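PDB 6MN4: aminoglycoside N(3)-acetyltransferase, AAC(3)-IVa from Escherichia coli, which probably confers resistance to 2-deoxystreptamine aminoglycosides such as gentamicin and apramycin by transferring an acetyl group from acetyl-CoA to the drug's N3 amine. Local coordinates for residues D189-R194 with F241-E246. The protein carries 1 engineered substitution. Numbering follows the deposited sequence.
Sequences DHCCER and FLHPPE. With ZN (zinc ion), chain H; AM2 (apramycin), chain G.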
loop_
_atom_site.group_PDB
_atom_site.type_symbol
_atom_site.label_atom_id
_atom_site.label_comp_id
_atom_site.label_asym_id
_atom_site.label_seq_id
_atom_site.Cartn_x
_atom_site.Cartn_y
_atom_site.Cartn_z
ATOM N N ASP A 189 7.553 4.546 -11.780
ATOM C CA ASP A 189 7.532 5.371 -10.585
ATOM C C ASP A 189 7.933 6.804 -10.910
ATOM O O ASP A 189 8.544 7.093 -11.942
ATOM C CB ASP A 189 8.434 4.801 -9.478
ATOM C CG ASP A 189 9.877 4.649 -9.904
ATOM O OD1 ASP A 189 10.190 4.874 -11.094
ATOM O OD2 ASP A 189 10.706 4.306 -9.034
ATOM N N HIS A 190 7.551 7.698 -10.006
ATOM C CA HIS A 190 7.847 9.117 -10.099
ATOM C C HIS A 190 7.702 9.701 -8.696
ATOM O O HIS A 190 7.743 8.965 -7.703
ATOM C CB HIS A 190 6.925 9.791 -11.130
ATOM C CG HIS A 190 5.568 9.169 -11.220
ATOM N ND1 HIS A 190 4.614 9.320 -10.236
ATOM C CD2 HIS A 190 5.006 8.388 -12.173
ATOM C CE1 HIS A 190 3.522 8.663 -10.581
ATOM N NE2 HIS A 190 3.733 8.089 -11.752
ATOM N N CYS A 191 7.525 11.020 -8.612
ATOM C CA CYS A 191 7.357 11.664 -7.315
ATOM C C CYS A 191 6.090 11.211 -6.603
ATOM O O CYS A 191 6.016 11.309 -5.373
ATOM C CB CYS A 191 7.362 13.185 -7.489
ATOM S SG CYS A 191 5.924 13.863 -8.340
ATOM N N CYS A 192 5.100 10.711 -7.345
ATOM C CA CYS A 192 3.822 10.237 -6.821
ATOM C C CYS A 192 3.021 11.335 -6.134
ATOM O O CYS A 192 1.986 11.046 -5.521
ATOM C CB CYS A 192 4.007 9.051 -5.862
ATOM S SG CYS A 192 4.439 7.491 -6.665
ATOM N N GLU A 193 3.470 12.589 -6.224
ATOM C CA GLU A 193 2.740 13.683 -5.592
ATOM C C GLU A 193 1.358 13.846 -6.207
ATOM O O GLU A 193 0.365 14.012 -5.488
ATOM C CB GLU A 193 3.535 14.984 -5.709
ATOM C CG GLU A 193 4.734 15.077 -4.770
ATOM C CD GLU A 193 5.393 16.446 -4.795
ATOM O OE1 GLU A 193 4.778 17.398 -5.322
ATOM O OE2 GLU A 193 6.529 16.568 -4.292
ATOM N N ARG A 194 1.270 13.782 -7.537
ATOM C CA ARG A 194 -0.002 13.967 -8.222
ATOM C C ARG A 194 -0.954 12.794 -8.040
ATOM O O ARG A 194 -2.041 12.813 -8.629
ATOM C CB ARG A 194 0.238 14.225 -9.709
ATOM C CG ARG A 194 0.858 15.583 -9.992
ATOM C CD ARG A 194 1.202 15.740 -11.459
ATOM N NE ARG A 194 0.010 15.719 -12.301
ATOM C CZ ARG A 194 -0.710 16.797 -12.598
ATOM N NH1 ARG A 194 -0.356 17.985 -12.120
ATOM N NH2 ARG A 194 -1.783 16.689 -13.371
ATOM N N PHE A 241 -0.521 11.760 -13.950
ATOM C CA PHE A 241 0.230 11.636 -12.707
ATOM C C PHE A 241 1.637 12.206 -12.818
ATOM O O PHE A 241 2.352 12.255 -11.814
ATOM C CB PHE A 241 0.298 10.170 -12.276
ATOM C CG PHE A 241 -1.012 9.618 -11.793
ATOM C CD1 PHE A 241 -1.910 10.425 -11.116
ATOM C CD2 PHE A 241 -1.346 8.290 -12.014
ATOM C CE1 PHE A 241 -3.120 9.920 -10.668
ATOM C CE2 PHE A 241 -2.552 7.780 -11.569
ATOM C CZ PHE A 241 -3.440 8.597 -10.895
ATOM N N LEU A 242 2.047 12.633 -14.008
ATOM C CA LEU A 242 3.357 13.233 -14.206
ATOM C C LEU A 242 3.288 14.736 -13.997
ATOM O O LEU A 242 2.347 15.399 -14.444
ATOM C CB LEU A 242 3.892 12.945 -15.608
ATOM C CG LEU A 242 4.189 11.501 -15.998
ATOM C CD1 LEU A 242 5.118 11.493 -17.201
ATOM C CD2 LEU A 242 4.779 10.712 -14.832
ATOM N N HIS A 243 4.291 15.265 -13.317
ATOM C CA HIS A 243 4.422 16.704 -13.213
ATOM C C HIS A 243 4.743 17.284 -14.589
ATOM O O HIS A 243 5.515 16.692 -15.350
ATOM C CB HIS A 243 5.522 17.068 -12.215
ATOM C CG HIS A 243 5.043 17.178 -10.801
ATOM N ND1 HIS A 243 5.806 16.783 -9.724
ATOM C CD2 HIS A 243 3.880 17.644 -10.288
ATOM C CE1 HIS A 243 5.135 17.006 -8.608
ATOM N NE2 HIS A 243 3.962 17.524 -8.923
ATOM N N PRO A 244 4.156 18.419 -14.947
ATOM C CA PRO A 244 4.518 19.067 -16.204
ATOM C C PRO A 244 5.953 19.557 -16.152
ATOM O O PRO A 244 6.502 19.773 -15.060
ATOM C CB PRO A 244 3.527 20.238 -16.297
ATOM C CG PRO A 244 3.116 20.499 -14.890
ATOM C CD PRO A 244 3.110 19.156 -14.218
ATOM N N PRO A 245 6.602 19.728 -17.306
ATOM C CA PRO A 245 7.964 20.285 -17.298
ATOM C C PRO A 245 8.045 21.657 -16.658
ATOM O O PRO A 245 9.131 22.064 -16.227
ATOM C CB PRO A 245 8.333 20.337 -18.787
ATOM C CG PRO A 245 7.431 19.338 -19.437
ATOM C CD PRO A 245 6.152 19.388 -18.666
ATOM N N GLU A 246 6.926 22.382 -16.580
ATOM C CA GLU A 246 6.923 23.678 -15.909
ATOM C C GLU A 246 7.277 23.536 -14.433
ATOM O O GLU A 246 7.976 24.387 -13.870
ATOM C CB GLU A 246 5.554 24.338 -16.074
ATOM C CG GLU A 246 4.927 24.143 -17.450
ATOM C CD GLU A 246 3.419 23.975 -17.394
ATOM O OE1 GLU A 246 2.806 24.417 -16.399
ATOM O OE2 GLU A 246 2.845 23.406 -18.347
HETATM ZN ZN ZN H . 6.831 14.908 -9.993
HETATM C CA1 AM2 G . 10.628 5.362 -4.484
HETATM C CA2 AM2 G . 10.978 6.504 -5.444
HETATM C CA3 AM2 G . 12.128 6.140 -6.392
HETATM C CA4 AM2 G . 13.295 5.533 -5.681
HETATM C CA5 AM2 G . 12.850 4.361 -4.765
HETATM C CA6 AM2 G . 14.010 3.701 -4.138
HETATM C CA7 AM2 G . 14.885 3.114 -5.261
HETATM C CA8 AM2 G . 15.463 4.242 -6.150
HETATM C CA9 AM2 G . 17.020 2.919 -4.100
HETATM O OA4 AM2 G . 11.861 4.837 -3.754
HETATM O OA5 AM2 G . 14.390 5.161 -6.667
HETATM N NA2 AM2 G . 9.796 6.822 -6.245
HETATM N NA7 AM2 G . 15.910 2.219 -4.734
HETATM O OA6 AM2 G . 14.716 4.715 -3.400
HETATM O OA8 AM2 G . 16.026 3.707 -7.255
HETATM O OA1 AM2 G . 10.134 4.334 -5.212
HETATM C CB1 AM2 G . 17.321 4.093 -7.454
HETATM C CB2 AM2 G . 17.564 5.610 -7.294
HETATM C CB3 AM2 G . 18.946 5.993 -7.660
HETATM C CB4 AM2 G . 19.817 4.837 -8.034
HETATM C CB5 AM2 G . 19.152 3.897 -9.073
HETATM C CB6 AM2 G . 19.813 2.575 -9.029
HETATM O OB1 AM2 G . 17.731 3.663 -8.823
HETATM N NB4 AM2 G . 21.091 5.352 -8.596
HETATM O OB2 AM2 G . 16.661 6.339 -8.148
HETATM O OB3 AM2 G . 19.556 6.699 -6.526
HETATM O OB6 AM2 G . 18.818 1.609 -8.882
HETATM C CC1 AM2 G . 8.859 3.809 -4.760
HETATM C CC2 AM2 G . 8.795 2.418 -5.375
HETATM C CC3 AM2 G . 7.416 1.794 -5.117
HETATM C CC4 AM2 G . 7.188 1.562 -3.636
HETATM C CC5 AM2 G . 7.804 2.606 -2.681
HETATM C CC6 AM2 G . 8.696 3.752 -3.237
HETATM N NC4 AM2 G . 5.735 1.523 -3.420
HETATM N NC6 AM2 G . 8.088 4.996 -2.749
HETATM O OC2 AM2 G . 9.031 2.522 -6.757
HETATM O OC3 AM2 G . 7.346 0.554 -5.777
#
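F241 lies beside two residues of 189-194: its CB packs against the imidazole of H190 (F241 CB to H190 CE1, 3.9 Å), while its ring atom CD1 comes up to the carbonyl of R194. The F241 carbonyl oxygen stands over one face of the H190 ring, nearer its margin than its middle. That ring is fixed at both nitrogens, since ND1 accepts a hydrogen bond from C192 N (3.2 Å) almost in the ring plane and NE2 is bonded to E159. L242 then brings its CD2 methyl obliquely to H190 CD2 (3.5 Å). The L242 carbonyl oxygen lies 3.2 Å from R194 NE, but at an angle too poor for a hydrogen bond; this NE bonds instead to the carbonyl of I240. The zinc ion bridges the segments at H243, whose ND1 binds it at 2.1 Å, with C191 SG at 2.2 Å. The C191 torsion (chi1 69°) turns SG to the metal, within 3.2 Å of H243 ND1; SG also accepts a hydrogen bond from E193 N, a second-shell contact consistent with steadying the thiolate. The methylenes of R194 pass along the CD2 side of the imidazole (R194 CD to H243 CD2, 3.5 Å), and E193 OE1 reaches the H243 ring edge at CE1 without a hydrogen bond, carboxylate and ring planes 85° apart. P244 closes the contact with CD beside the R194 guanidinium. C249 and C252 complete a three-cysteine, one-histidine zinc site joining both loops to the start of helix 250-257, next to the apramycin pocket to which D189 and H190 belong.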